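Long-range contacts in UL37 (Suid herpesvirus 1, PDB 4K70), which serves as an inner tegument protein of the virion, is thought to help control viral trafficking, and binds calcium in its N-terminal half: residues 29-34 and 467-472; 49-54 and 100-105; 262-267 and 275-280; 371-376 and 416-421; 392-397 and 429-434. All coordinates share one frame; numbering follows the deposited sequence.

Contact 1: residues 29-34 and 467-472; sequences EFFMAA and EALNTW
Apolar packing carries most of this contact. Leu469 lies over one face of the Phe31 ring, its CG making a CH-pi contact 4.2 Å from the ring centroid, while its CD2 sits 3.7 Å from Phe31 CG. Ala468 CB comes to the same ring at the edge and lies 4.0 Å from Phe31 CB. Met32 lies on the exposed side: its chain bends at the last torsion (chi3 -73°), which swings CE back to within 4.0 Å of Ala468 CB, and SD passes 3.9 Å from Thr471 CG2.

Backbone carbonyls meet side chains as well. Phe31 O sits over one face of the Trp472 indole, 3.2 Å from CG and offset toward the rim, and Met32 CG rests 3.4 Å from Ala468 O. No hydrogen bond joins the two segments. Within 467-472, Thr471 OG1 donates to Glu467 O, turning its polar branch back onto its own helix and its methyl toward Met32.

Val67 and Leu75 of helix 63-78 pack on Phe31 too, and Leu447 and Val451 of helix 438-458 on Leu469. The arrangement is that of an all-helical bundle, in which the C-terminal part of helix 20-32 packs against helix 464-481, more than 400 residues later in the chain.

Contact 2: residues 49-54 and 100-105; sequences ALRLAC and GDDTTA
Leu50 and Arg51 of helix 39-60 reach across to Thr103 and Asp102 in the first turn of helix 101-109, a parallel pair within the helical bundle of this part of the chain. The two short axes differ in direction by 4° and stand 10.1 Å apart, a spacing bridged by side chains.

The tight side belongs to Leu50. With its CG placed opposite the backbone N, the side chain extends straight at the neighbouring helix, and the single methyl CD2 does the touching. It lies 3.2 Å from Thr103 CA and 3.3 Å from Thr103 CG2, both tighter than usual van der Waals contact, so the exact spacing is doubtful, though the packing is plainly close. Thr103 OG1 is engaged elsewhere, with Val98 O and Trp46 NE1, which probably helps hold the rotation that puts CG2 against Leu50. Leu72 of helix 63-78 packs on Leu50 as well.

The outer side is polar and more loosely packed. Arg51 bends at its second torsion, bringing the guanidinium beside the carboxylate of Asp102, itself an exposed residue, and their planes are turned 22° against each other. Arg51 NE stays 3.6 Å from both Asp102 OD1 and Asp102 OD2. A second arginine nitrogen, NH1, forms a salt bridge with Glu109, so the group spans two acids of the same helix. The bond to Asp102 is nearly straight, 176° at the hydrogen: Arg51 NH2 meets the syn side of Asp102 OD1 at 2.9 Å, with the oxygen in the guanidinium plane.

Contact 3: residues 262-267 and 275-280; sequences EVRVSA and YVRELR
Arg264 and Arg277 lie side by side and point the same way where the loop after helix 260-271 passes across the side of that helix: loop-on-helix packing within an all-helical fold. Arg264 starts with its CG opposite the backbone N and then bends sharply at chi2, -92°, which lays its guanidinium against the aliphatic part of Arg277. Arg277 is extended from CG to NE, and its CG stands 3.7 Å above the centre of the Arg264 guanidinium plane. The two guanidinium planes are turned 52° apart.

Arg264 NH2 and Arg277 NE approach to 3.5 Å, a closeness of like charges that Asp220 probably offsets, its two carboxylate oxygens taking salt bridges from the two NE atoms. Arg264 NH2 also donates to Ala274 O, and Arg277 NH2 to His224 O, so both groups are held in their rotation by partners beyond the contact.

On either side of Arg264 in sequence, Val263 and Ala267 make the apolar part. Ala267 points its CB into the loop, 4.0 Å from Val276 CG1 and 4.0 Å from Leu279 CG, while Val263 CG1 lies 4.4 Å from Leu279 CD1. Backbone meets backbone closest at the arginines, where the CA-H of Arg264 is directed at Arg277 O, with CA and O 3.5 Å apart and an angle of 152° at the hydrogen.

Contact 4: residues 371-376 and 416-421; sequences VGCTAV and LGLPEK
Cys373 and Leu416 mark the closest approach of the two backbones, their CA atoms 6.5 Å apart. Residues 371-376 form regular helix within helix 366-385, whereas 416-421 is irregular, turning through Gly417 at positive phi (80°) before Lys421 takes the N-cap position of helix 422-431. Gly372 presents bare backbone to Leu416, whose CD2 lies 4.3 Å from Gly372 C.

Cys373 carries much of the side-chain contact. Its SG stands 3.5 Å from Leu416 O and 4.0 Å from Leu416 CB, with the branched end of Leu418 coming up to it as well: CG, CD1 and CD2 of Leu418 all lie 4.0 Å from the sulfur. The thiol thus sits where the two leucines converge. One turn on, Val376 crosses Leu416, CG2 against CD1 at 4.2 Å. Apart from the sulfur's approach to Leu416 O, the side-chain contacts are apolar, and no hydrogen bond crosses between the segments.

Trp324 of helix 321-329 packs on both Cys373 and Leu418, and Leu358 of helix 347-358 covers Leu416. This is the buried packing of an all-helical fold, in which the loop leading into helix 422-431 sends its leucines against the flank of helix 366-385.

Contact 5: residues 392-397 and 429-434; sequences LDYVRA and HCMAPR
A tyrosine-to-carbonyl hydrogen bond backed by proline packing joins helix 392-402 to the end of helix 422-431, near the centre of the chain. Tyr394 OH donates to Met431 O, and the separation of 2.5 Å is very short for such a bond, so its exact length is doubtful. The carbonyl oxygen lies in the plane of the ring, at its edge, and it also comes 3.3 Å from Tyr394 CE2. CG of the tyrosine is opposite the backbone N (chi1 -179°), which sends the ring straight out from its helix to the other segment.

Met431 is the last helical residue and Ala432 the first to leave helical geometry, so the hydroxyl reaches a carbonyl at a helix C-terminus, where the regular pattern of backbone bonding runs out. Tyr394 thus joins two helices of the all-helical fold by way of the last helical carbonyl of helix 422-431. It sits close to a metal site as well: its side chain is about 4 Å from that of Asp387, a calcium ligand, and about 7 Å from a bound calcium ion.

Pro433 supplies the apolar half, crossing Tyr394 at about a right angle. Its CG lies 3.8 Å from Tyr394 CE2, and its CB is 3.9 Å from Val395 CG2. Leu384 of helix 366-385 packs on both Tyr394 and Met431, and Val336 of helix 333-342 also packs on Met431.

In the fold
Contact 4 is the buried one and the most purely apolar; the other four are partly buried and mix in polar or exposed residues. Contacts 1 and 2 lie on the same side of the chain's centre, their centres 22 Å apart, and both border helix 63-78, yet contact 1 lacks cross-segment hydrogen bonds while contact 2 has a salt bridge on its outer side. Contact 3 lies across the centre from both, its paired arginines sharing an outside acid. Contacts 4 and 5 interleave along the chain, joined by helices 366-385 and 422-431. Contact 5, about 9 Å from the chain's centre, combines one short hydrogen bond with proline packing near a calcium site.

Contact 1: residues 29-34 and 467-472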
# COMPACT_ATOMS: atom_id res chain seq x y z
N GLU A 29 2.36 17.32 30.30
CA GLU A 29 3.35 17.42 29.23
C GLU A 29 3.46 16.10 28.47
O GLU A 29 3.58 16.09 27.24
CB GLU A 29 4.71 17.84 29.78
CG GLU A 29 4.77 19.30 30.20
CD GLU A 29 5.82 19.56 31.26
OE1 GLU A 29 6.80 18.79 31.33
OE2 GLU A 29 5.66 20.54 32.02
N PHE A 30 3.42 15.00 29.21
CA PHE A 30 3.44 13.69 28.58
C PHE A 30 2.21 13.53 27.71
O PHE A 30 2.30 13.03 26.58
CB PHE A 30 3.51 12.59 29.64
CG PHE A 30 3.40 11.20 29.08
CD1 PHE A 30 4.47 10.63 28.40
CD2 PHE A 30 2.24 10.47 29.23
CE1 PHE A 30 4.37 9.34 27.88
CE2 PHE A 30 2.13 9.19 28.72
CZ PHE A 30 3.20 8.62 28.04
N PHE A 31 1.06 13.98 28.22
CA PHE A 31 -0.19 13.92 27.47
C PHE A 31 -0.07 14.58 26.09
O PHE A 31 -0.78 14.20 25.16
CB PHE A 31 -1.33 14.57 28.27
CG PHE A 31 -1.83 13.73 29.42
CD1 PHE A 31 -1.51 12.39 29.50
CD2 PHE A 31 -2.63 14.29 30.41
CE1 PHE A 31 -1.98 11.60 30.55
CE2 PHE A 31 -3.10 13.52 31.47
CZ PHE A 31 -2.78 12.17 31.54
N MET A 32 0.84 15.54 25.95
CA MET A 32 0.99 16.26 24.69
C MET A 32 2.34 16.06 23.99
O MET A 32 2.61 16.67 22.95
CB MET A 32 0.71 17.75 24.90
CG MET A 32 -0.75 18.05 25.19
SD MET A 32 -1.06 19.81 25.40
CE MET A 32 -0.32 20.08 27.01
N ALA A 33 3.18 15.19 24.54
CA ALA A 33 4.51 14.96 24.00
C ALA A 33 4.50 14.43 22.56
O ALA A 33 3.50 13.88 22.09
CB ALA A 33 5.30 14.02 24.90
N ALA A 34 5.62 14.60 21.87
CA ALA A 34 5.71 14.19 20.47
C ALA A 34 6.78 13.13 20.29
O ALA A 34 6.94 12.58 19.19
CB ALA A 34 6.01 15.40 19.60
N GLU A 467 -8.26 18.73 28.86
CA GLU A 467 -7.88 19.78 27.93
C GLU A 467 -6.57 19.45 27.23
O GLU A 467 -6.41 19.73 26.03
CB GLU A 467 -7.76 21.12 28.66
CG GLU A 467 -7.89 22.31 27.74
CD GLU A 467 -7.59 23.62 28.44
OE1 GLU A 467 -7.95 23.76 29.64
OE2 GLU A 467 -7.00 24.51 27.80
N ALA A 468 -5.64 18.85 27.96
CA ALA A 468 -4.35 18.45 27.39
C ALA A 468 -4.55 17.36 26.32
O ALA A 468 -4.07 17.48 25.20
CB ALA A 468 -3.42 17.96 28.47
N LEU A 469 -5.26 16.30 26.69
CA LEU A 469 -5.50 15.18 25.79
C LEU A 469 -6.28 15.58 24.54
O LEU A 469 -5.96 15.14 23.43
CB LEU A 469 -6.18 14.02 26.54
CG LEU A 469 -5.24 13.34 27.55
CD1 LEU A 469 -5.98 12.40 28.51
CD2 LEU A 469 -4.12 12.60 26.81
N ASN A 470 -7.30 16.42 24.71
CA ASN A 470 -8.05 16.99 23.58
C ASN A 470 -7.16 17.78 22.64
O ASN A 470 -7.30 17.70 21.42
CB ASN A 470 -9.18 17.92 24.07
CG ASN A 470 -10.47 17.17 24.33
OD1 ASN A 470 -10.74 16.15 23.70
ND2 ASN A 470 -11.28 17.69 25.26
N THR A 471 -6.24 18.55 23.21
CA THR A 471 -5.30 19.34 22.43
C THR A 471 -4.37 18.43 21.63
O THR A 471 -4.08 18.69 20.46
CB THR A 471 -4.48 20.26 23.34
OG1 THR A 471 -5.35 21.21 23.96
CG2 THR A 471 -3.41 21.00 22.54
N TRP A 472 -3.92 17.36 22.27
CA TRP A 472 -3.04 16.40 21.62
C TRP A 472 -3.74 15.67 20.47
O TRP A 472 -3.22 15.58 19.37
CB TRP A 472 -2.55 15.39 22.65
CG TRP A 472 -1.64 14.38 22.06
CD1 TRP A 472 -0.42 14.62 21.50
CD2 TRP A 472 -1.85 12.97 21.99
NE1 TRP A 472 0.14 13.44 21.07
CE2 TRP A 472 -0.72 12.41 21.36
CE3 TRP A 472 -2.89 12.13 22.39
CZ2 TRP A 472 -0.60 11.05 21.12
CZ3 TRP A 472 -2.77 10.77 22.16
CH2 TRP A 472 -1.63 10.24 21.53

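Contact 2: residues 49-54 and 100-105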
# COMPACT_ATOMS: atom_id res chain seq x y z
N ALA A 49 7.92 3.43 34.88
CA ALA A 49 6.93 4.42 34.48
C ALA A 49 5.58 4.14 35.15
O ALA A 49 4.96 5.04 35.71
CB ALA A 49 6.78 4.47 32.96
N LEU A 50 5.14 2.89 35.12
CA LEU A 50 3.86 2.55 35.71
C LEU A 50 3.87 2.80 37.22
O LEU A 50 2.92 3.34 37.78
CB LEU A 50 3.50 1.09 35.44
CG LEU A 50 2.16 0.73 36.07
CD1 LEU A 50 1.01 1.39 35.28
CD2 LEU A 50 2.00 -0.78 36.18
N ARG A 51 4.95 2.38 37.87
CA ARG A 51 5.12 2.57 39.31
C ARG A 51 5.10 4.04 39.70
O ARG A 51 4.48 4.41 40.69
CB ARG A 51 6.41 1.91 39.79
CG ARG A 51 6.27 0.44 40.07
CD ARG A 51 5.62 0.23 41.41
NE ARG A 51 5.20 -1.15 41.62
CZ ARG A 51 4.49 -1.55 42.67
NH1 ARG A 51 4.14 -0.67 43.59
NH2 ARG A 51 4.14 -2.83 42.80
N LEU A 52 5.77 4.87 38.92
CA LEU A 52 5.81 6.31 39.17
C LEU A 52 4.46 6.99 38.95
O LEU A 52 4.11 7.96 39.63
CB LEU A 52 6.87 6.96 38.27
CG LEU A 52 8.33 6.70 38.65
CD1 LEU A 52 9.23 7.07 37.49
CD2 LEU A 52 8.68 7.51 39.88
N ALA A 53 3.70 6.50 37.98
CA ALA A 53 2.38 7.05 37.75
C ALA A 53 1.45 6.62 38.88
O ALA A 53 0.70 7.44 39.42
CB ALA A 53 1.84 6.61 36.40
N CYS A 54 1.50 5.35 39.24
CA CYS A 54 0.68 4.84 40.34
C CYS A 54 1.01 5.56 41.64
O CYS A 54 0.12 5.88 42.41
CB CYS A 54 0.87 3.33 40.50
SG CYS A 54 -0.02 2.39 39.24
N GLY A 100 2.33 -7.85 32.75
CA GLY A 100 2.88 -8.64 33.84
C GLY A 100 2.17 -8.45 35.17
O GLY A 100 1.40 -7.51 35.35
N ASP A 101 2.44 -9.34 36.11
CA ASP A 101 1.77 -9.29 37.41
C ASP A 101 2.02 -7.99 38.16
O ASP A 101 1.16 -7.55 38.92
CB ASP A 101 2.15 -10.49 38.26
CG ASP A 101 1.52 -11.77 37.76
OD1 ASP A 101 0.54 -11.68 37.00
OD2 ASP A 101 2.01 -12.86 38.12
N ASP A 102 3.17 -7.35 37.93
CA ASP A 102 3.48 -6.13 38.69
C ASP A 102 2.61 -4.97 38.31
O ASP A 102 2.42 -4.04 39.11
CB ASP A 102 4.96 -5.71 38.57
CG ASP A 102 5.32 -4.57 39.54
OD1 ASP A 102 4.92 -4.64 40.73
OD2 ASP A 102 5.98 -3.60 39.12
N THR A 103 2.11 -4.99 37.08
CA THR A 103 1.28 -3.92 36.59
C THR A 103 -0.05 -3.94 37.34
O THR A 103 -0.54 -2.90 37.79
CB THR A 103 1.03 -4.06 35.07
OG1 THR A 103 2.28 -3.95 34.38
CG2 THR A 103 0.08 -2.97 34.58
N THR A 104 -0.64 -5.13 37.45
CA THR A 104 -1.87 -5.32 38.20
C THR A 104 -1.65 -4.98 39.68
O THR A 104 -2.46 -4.26 40.28
CB THR A 104 -2.35 -6.77 38.09
OG1 THR A 104 -2.62 -7.08 36.72
CG2 THR A 104 -3.63 -7.00 38.94
N ALA A 105 -0.56 -5.49 40.25
CA ALA A 105 -0.27 -5.28 41.67
C ALA A 105 -0.14 -3.79 41.98
O ALA A 105 -0.66 -3.31 42.99
CB ALA A 105 0.99 -6.04 42.08

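Contact 3: residues 262-267 and 275-280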
# COMPACT_ATOMS: atom_id res chain seq x y z
N GLU A 262 11.29 -4.86 -29.99
CA GLU A 262 11.27 -5.84 -31.07
C GLU A 262 12.45 -6.80 -30.97
O GLU A 262 12.30 -8.00 -31.19
CB GLU A 262 11.24 -5.15 -32.42
CG GLU A 262 10.09 -4.19 -32.57
CD GLU A 262 9.90 -3.76 -34.00
OE1 GLU A 262 10.90 -3.40 -34.65
OE2 GLU A 262 8.75 -3.80 -34.47
N VAL A 263 13.62 -6.29 -30.64
CA VAL A 263 14.79 -7.15 -30.47
C VAL A 263 14.55 -8.15 -29.33
O VAL A 263 14.81 -9.34 -29.48
CB VAL A 263 16.07 -6.36 -30.21
CG1 VAL A 263 17.18 -7.29 -29.74
CG2 VAL A 263 16.49 -5.63 -31.48
N ARG A 264 14.04 -7.65 -28.21
CA ARG A 264 13.78 -8.51 -27.05
C ARG A 264 12.78 -9.60 -27.39
O ARG A 264 12.97 -10.75 -27.02
CB ARG A 264 13.31 -7.68 -25.86
CG ARG A 264 13.12 -8.48 -24.59
CD ARG A 264 11.69 -9.01 -24.44
NE ARG A 264 11.57 -9.81 -23.22
CZ ARG A 264 11.99 -11.06 -23.12
NH1 ARG A 264 12.51 -11.68 -24.17
NH2 ARG A 264 11.86 -11.72 -21.97
N VAL A 265 11.71 -9.23 -28.09
CA VAL A 265 10.67 -10.19 -28.45
C VAL A 265 11.18 -11.20 -29.49
O VAL A 265 10.99 -12.41 -29.35
CB VAL A 265 9.37 -9.47 -28.96
CG1 VAL A 265 8.40 -10.47 -29.55
CG2 VAL A 265 8.72 -8.71 -27.81
N SER A 266 11.84 -10.68 -30.53
CA SER A 266 12.37 -11.51 -31.60
C SER A 266 13.38 -12.53 -31.09
O SER A 266 13.38 -13.68 -31.51
CB SER A 266 13.03 -10.63 -32.67
OG SER A 266 12.06 -9.87 -33.36
N ALA A 267 14.24 -12.09 -30.18
CA ALA A 267 15.28 -12.95 -29.62
C ALA A 267 14.66 -14.12 -28.85
O ALA A 267 15.11 -15.26 -28.98
CB ALA A 267 16.18 -12.15 -28.72
N TYR A 275 14.08 -15.94 -21.61
CA TYR A 275 15.16 -15.21 -20.95
C TYR A 275 16.27 -14.73 -21.89
O TYR A 275 17.20 -14.04 -21.47
CB TYR A 275 15.74 -16.04 -19.80
CG TYR A 275 14.75 -16.20 -18.68
CD1 TYR A 275 14.60 -15.21 -17.72
CD2 TYR A 275 13.95 -17.33 -18.59
CE1 TYR A 275 13.69 -15.34 -16.68
CE2 TYR A 275 13.03 -17.47 -17.55
CZ TYR A 275 12.91 -16.47 -16.61
OH TYR A 275 12.00 -16.60 -15.58
N VAL A 276 16.15 -15.10 -23.16
CA VAL A 276 17.00 -14.55 -24.21
C VAL A 276 16.39 -13.22 -24.64
O VAL A 276 15.23 -13.16 -25.06
CB VAL A 276 17.08 -15.49 -25.41
CG1 VAL A 276 18.00 -14.91 -26.47
CG2 VAL A 276 17.56 -16.85 -24.98
N ARG A 277 17.18 -12.15 -24.55
CA ARG A 277 16.67 -10.81 -24.78
C ARG A 277 17.48 -10.04 -25.82
O ARG A 277 17.13 -8.91 -26.16
CB ARG A 277 16.64 -10.01 -23.47
CG ARG A 277 15.65 -10.53 -22.44
CD ARG A 277 15.49 -9.53 -21.29
NE ARG A 277 14.43 -9.91 -20.35
CZ ARG A 277 14.62 -10.73 -19.32
NH1 ARG A 277 15.82 -11.26 -19.10
NH2 ARG A 277 13.61 -11.03 -18.51
N GLU A 278 18.54 -10.65 -26.34
CA GLU A 278 19.42 -9.97 -27.29
C GLU A 278 19.74 -10.83 -28.50
O GLU A 278 19.69 -12.06 -28.45
CB GLU A 278 20.73 -9.58 -26.62
CG GLU A 278 20.55 -8.90 -25.27
CD GLU A 278 21.74 -9.10 -24.36
OE1 GLU A 278 22.88 -8.86 -24.82
OE2 GLU A 278 21.52 -9.51 -23.19
N LEU A 279 20.08 -10.16 -29.60
CA LEU A 279 20.47 -10.83 -30.83
C LEU A 279 21.92 -10.51 -31.19
O LEU A 279 22.24 -9.38 -31.55
CB LEU A 279 19.56 -10.39 -31.97
CG LEU A 279 18.14 -10.95 -31.99
CD1 LEU A 279 17.30 -10.19 -33.00
CD2 LEU A 279 18.16 -12.45 -32.31
N ARG A 280 22.79 -11.51 -31.08
CA ARG A 280 24.17 -11.36 -31.55
C ARG A 280 24.18 -11.17 -33.07
O ARG A 280 23.36 -11.77 -33.78
CB ARG A 280 25.02 -12.57 -31.17
CG ARG A 280 24.34 -13.92 -31.41
CD ARG A 280 25.29 -15.10 -31.15
NE ARG A 280 26.50 -15.15 -31.98
CZ ARG A 280 26.62 -14.70 -33.24
NH1 ARG A 280 25.59 -14.13 -33.87
NH2 ARG A 280 27.78 -14.81 -33.87

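Contact 4: residues 371-376 and 416-421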
# COMPACT_ATOMS: atom_id res chain seq x y z
N VAL A 371 -6.13 4.98 -26.59
CA VAL A 371 -4.86 4.34 -26.21
C VAL A 371 -4.09 5.22 -25.24
O VAL A 371 -3.55 4.75 -24.23
CB VAL A 371 -3.96 4.09 -27.43
CG1 VAL A 371 -2.63 3.48 -26.98
CG2 VAL A 371 -4.65 3.19 -28.47
N GLY A 372 -4.03 6.52 -25.54
CA GLY A 372 -3.28 7.43 -24.68
C GLY A 372 -3.89 7.58 -23.30
O GLY A 372 -3.18 7.55 -22.29
N CYS A 373 -5.20 7.79 -23.26
CA CYS A 373 -5.91 7.84 -21.99
C CYS A 373 -5.67 6.59 -21.15
O CYS A 373 -5.35 6.67 -19.97
CB CYS A 373 -7.42 8.01 -22.24
SG CYS A 373 -7.84 9.73 -22.66
N THR A 374 -5.83 5.42 -21.76
CA THR A 374 -5.63 4.17 -21.04
C THR A 374 -4.20 4.07 -20.50
O THR A 374 -3.97 3.63 -19.36
CB THR A 374 -5.95 2.96 -21.93
OG1 THR A 374 -7.29 3.08 -22.43
CG2 THR A 374 -5.83 1.65 -21.13
N ALA A 375 -3.23 4.50 -21.31
CA ALA A 375 -1.83 4.37 -20.92
C ALA A 375 -1.44 5.40 -19.87
O ALA A 375 -0.70 5.09 -18.93
CB ALA A 375 -0.91 4.49 -22.14
N VAL A 376 -1.95 6.62 -19.99
CA VAL A 376 -1.68 7.64 -18.96
C VAL A 376 -2.28 7.27 -17.59
O VAL A 376 -1.60 7.29 -16.56
CB VAL A 376 -2.19 9.02 -19.39
CG1 VAL A 376 -2.12 9.98 -18.23
CG2 VAL A 376 -1.40 9.55 -20.59
N LEU A 416 -6.09 14.90 -25.31
CA LEU A 416 -6.53 13.55 -24.99
C LEU A 416 -8.07 13.44 -24.96
O LEU A 416 -8.63 12.35 -24.80
CB LEU A 416 -5.93 13.12 -23.65
CG LEU A 416 -4.45 12.77 -23.67
CD1 LEU A 416 -3.96 12.42 -22.27
CD2 LEU A 416 -4.19 11.61 -24.62
N GLY A 417 -8.76 14.57 -25.13
CA GLY A 417 -10.22 14.58 -25.16
C GLY A 417 -10.87 14.54 -23.79
O GLY A 417 -12.05 14.18 -23.65
N LEU A 418 -10.10 14.90 -22.76
CA LEU A 418 -10.58 14.91 -21.38
C LEU A 418 -10.87 16.33 -20.94
O LEU A 418 -10.25 17.27 -21.44
CB LEU A 418 -9.50 14.35 -20.44
CG LEU A 418 -9.08 12.91 -20.67
CD1 LEU A 418 -7.81 12.65 -19.89
CD2 LEU A 418 -10.19 11.95 -20.23
N PRO A 419 -11.78 16.51 -19.98
CA PRO A 419 -11.93 17.86 -19.44
C PRO A 419 -10.78 18.23 -18.50
O PRO A 419 -9.92 17.39 -18.19
CB PRO A 419 -13.26 17.79 -18.66
CG PRO A 419 -13.40 16.35 -18.31
CD PRO A 419 -12.77 15.56 -19.43
N GLU A 420 -10.77 19.48 -18.08
CA GLU A 420 -9.84 19.96 -17.05
C GLU A 420 -9.78 18.98 -15.87
O GLU A 420 -10.82 18.59 -15.34
CB GLU A 420 -10.31 21.33 -16.57
CG GLU A 420 -9.40 22.01 -15.57
CD GLU A 420 -8.16 22.61 -16.22
OE1 GLU A 420 -8.04 22.54 -17.47
OE2 GLU A 420 -7.31 23.15 -15.47
N LYS A 421 -8.57 18.59 -15.48
CA LYS A 421 -8.35 17.67 -14.35
C LYS A 421 -8.84 16.25 -14.64
O LYS A 421 -9.00 15.44 -13.72
CB LYS A 421 -9.04 18.19 -13.08
CG LYS A 421 -8.60 19.58 -12.65
CD LYS A 421 -7.23 19.54 -12.01
CE LYS A 421 -6.32 20.62 -12.59
NZ LYS A 421 -5.53 21.29 -11.52

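Contact 5: residues 392-397 and 429-434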
# COMPACT_ATOMS: atom_id res chain seq x y z
N LEU A 392 -2.54 5.91 6.64
CA LEU A 392 -1.91 7.21 6.44
C LEU A 392 -0.84 7.21 5.35
O LEU A 392 -0.71 8.16 4.58
CB LEU A 392 -1.28 7.65 7.75
CG LEU A 392 -0.60 9.01 7.80
CD1 LEU A 392 -1.58 10.06 7.32
CD2 LEU A 392 -0.15 9.30 9.22
N ASP A 393 -0.06 6.14 5.32
CA ASP A 393 1.00 5.99 4.32
C ASP A 393 0.47 6.08 2.90
O ASP A 393 1.11 6.66 2.02
CB ASP A 393 1.71 4.65 4.49
CG ASP A 393 2.87 4.49 3.53
OD1 ASP A 393 3.89 5.17 3.75
OD2 ASP A 393 2.77 3.71 2.56
N TYR A 394 -0.68 5.47 2.66
CA TYR A 394 -1.24 5.53 1.30
C TYR A 394 -1.81 6.91 1.01
O TYR A 394 -1.68 7.40 -0.10
CB TYR A 394 -2.27 4.44 1.03
CG TYR A 394 -2.81 4.51 -0.38
CD1 TYR A 394 -1.96 4.41 -1.48
CD2 TYR A 394 -4.17 4.70 -0.63
CE1 TYR A 394 -2.43 4.48 -2.78
CE2 TYR A 394 -4.65 4.78 -1.93
CZ TYR A 394 -3.77 4.66 -3.00
OH TYR A 394 -4.24 4.73 -4.30
N VAL A 395 -2.39 7.56 2.02
CA VAL A 395 -2.83 8.94 1.86
C VAL A 395 -1.68 9.82 1.37
O VAL A 395 -1.83 10.60 0.44
CB VAL A 395 -3.39 9.52 3.15
CG1 VAL A 395 -3.64 11.01 2.98
CG2 VAL A 395 -4.69 8.82 3.53
N ARG A 396 -0.52 9.67 2.01
CA ARG A 396 0.69 10.40 1.65
C ARG A 396 1.23 10.00 0.28
O ARG A 396 1.66 10.86 -0.49
CB ARG A 396 1.77 10.16 2.72
CG ARG A 396 1.47 10.80 4.08
CD ARG A 396 2.46 10.31 5.15
NE ARG A 396 2.32 11.04 6.41
CZ ARG A 396 2.85 10.65 7.57
NH1 ARG A 396 3.55 9.51 7.63
NH2 ARG A 396 2.68 11.38 8.67
N ALA A 397 1.25 8.70 -0.02
CA ALA A 397 1.75 8.24 -1.31
C ALA A 397 0.85 8.72 -2.45
O ALA A 397 1.32 9.08 -3.52
CB ALA A 397 1.85 6.74 -1.34
N HIS A 429 -11.32 8.11 -8.98
CA HIS A 429 -12.52 7.29 -8.97
C HIS A 429 -12.25 5.86 -8.50
O HIS A 429 -13.09 5.21 -7.88
CB HIS A 429 -13.21 7.28 -10.35
CG HIS A 429 -14.64 6.83 -10.30
ND1 HIS A 429 -15.63 7.59 -9.72
CD2 HIS A 429 -15.23 5.68 -10.71
CE1 HIS A 429 -16.78 6.93 -9.79
NE2 HIS A 429 -16.56 5.78 -10.40
N CYS A 430 -11.05 5.37 -8.79
CA CYS A 430 -10.75 3.98 -8.50
C CYS A 430 -9.64 3.82 -7.46
O CYS A 430 -9.62 2.82 -6.73
CB CYS A 430 -10.42 3.21 -9.79
SG CYS A 430 -9.09 3.98 -10.83
N MET A 431 -8.76 4.81 -7.35
CA MET A 431 -7.57 4.69 -6.51
C MET A 431 -7.51 5.63 -5.30
O MET A 431 -6.56 5.55 -4.51
CB MET A 431 -6.29 4.87 -7.34
CG MET A 431 -6.16 3.89 -8.49
SD MET A 431 -6.08 2.17 -7.96
CE MET A 431 -4.43 2.02 -7.24
N ALA A 432 -8.50 6.52 -5.16
CA ALA A 432 -8.51 7.46 -4.04
C ALA A 432 -8.40 6.71 -2.72
O ALA A 432 -8.96 5.63 -2.58
CB ALA A 432 -9.78 8.31 -4.05
N PRO A 433 -7.63 7.26 -1.77
CA PRO A 433 -7.51 6.67 -0.44
C PRO A 433 -8.88 6.60 0.25
O PRO A 433 -9.64 7.56 0.17
CB PRO A 433 -6.61 7.66 0.28
CG PRO A 433 -5.77 8.25 -0.77
CD PRO A 433 -6.72 8.41 -1.94
N ARG A 434 -9.18 5.47 0.88
CA ARG A 434 -10.43 5.31 1.64
C ARG A 434 -10.17 4.87 3.09
O ARG A 434 -10.74 3.88 3.55
CB ARG A 434 -11.35 4.32 0.93
CG ARG A 434 -11.88 4.85 -0.41
CD ARG A 434 -12.23 3.74 -1.42
NE ARG A 434 -12.51 4.29 -2.75
CZ ARG A 434 -12.76 3.58 -3.85
NH1 ARG A 434 -12.81 2.25 -3.81
NH2 ARG A 434 -12.98 4.20 -5.00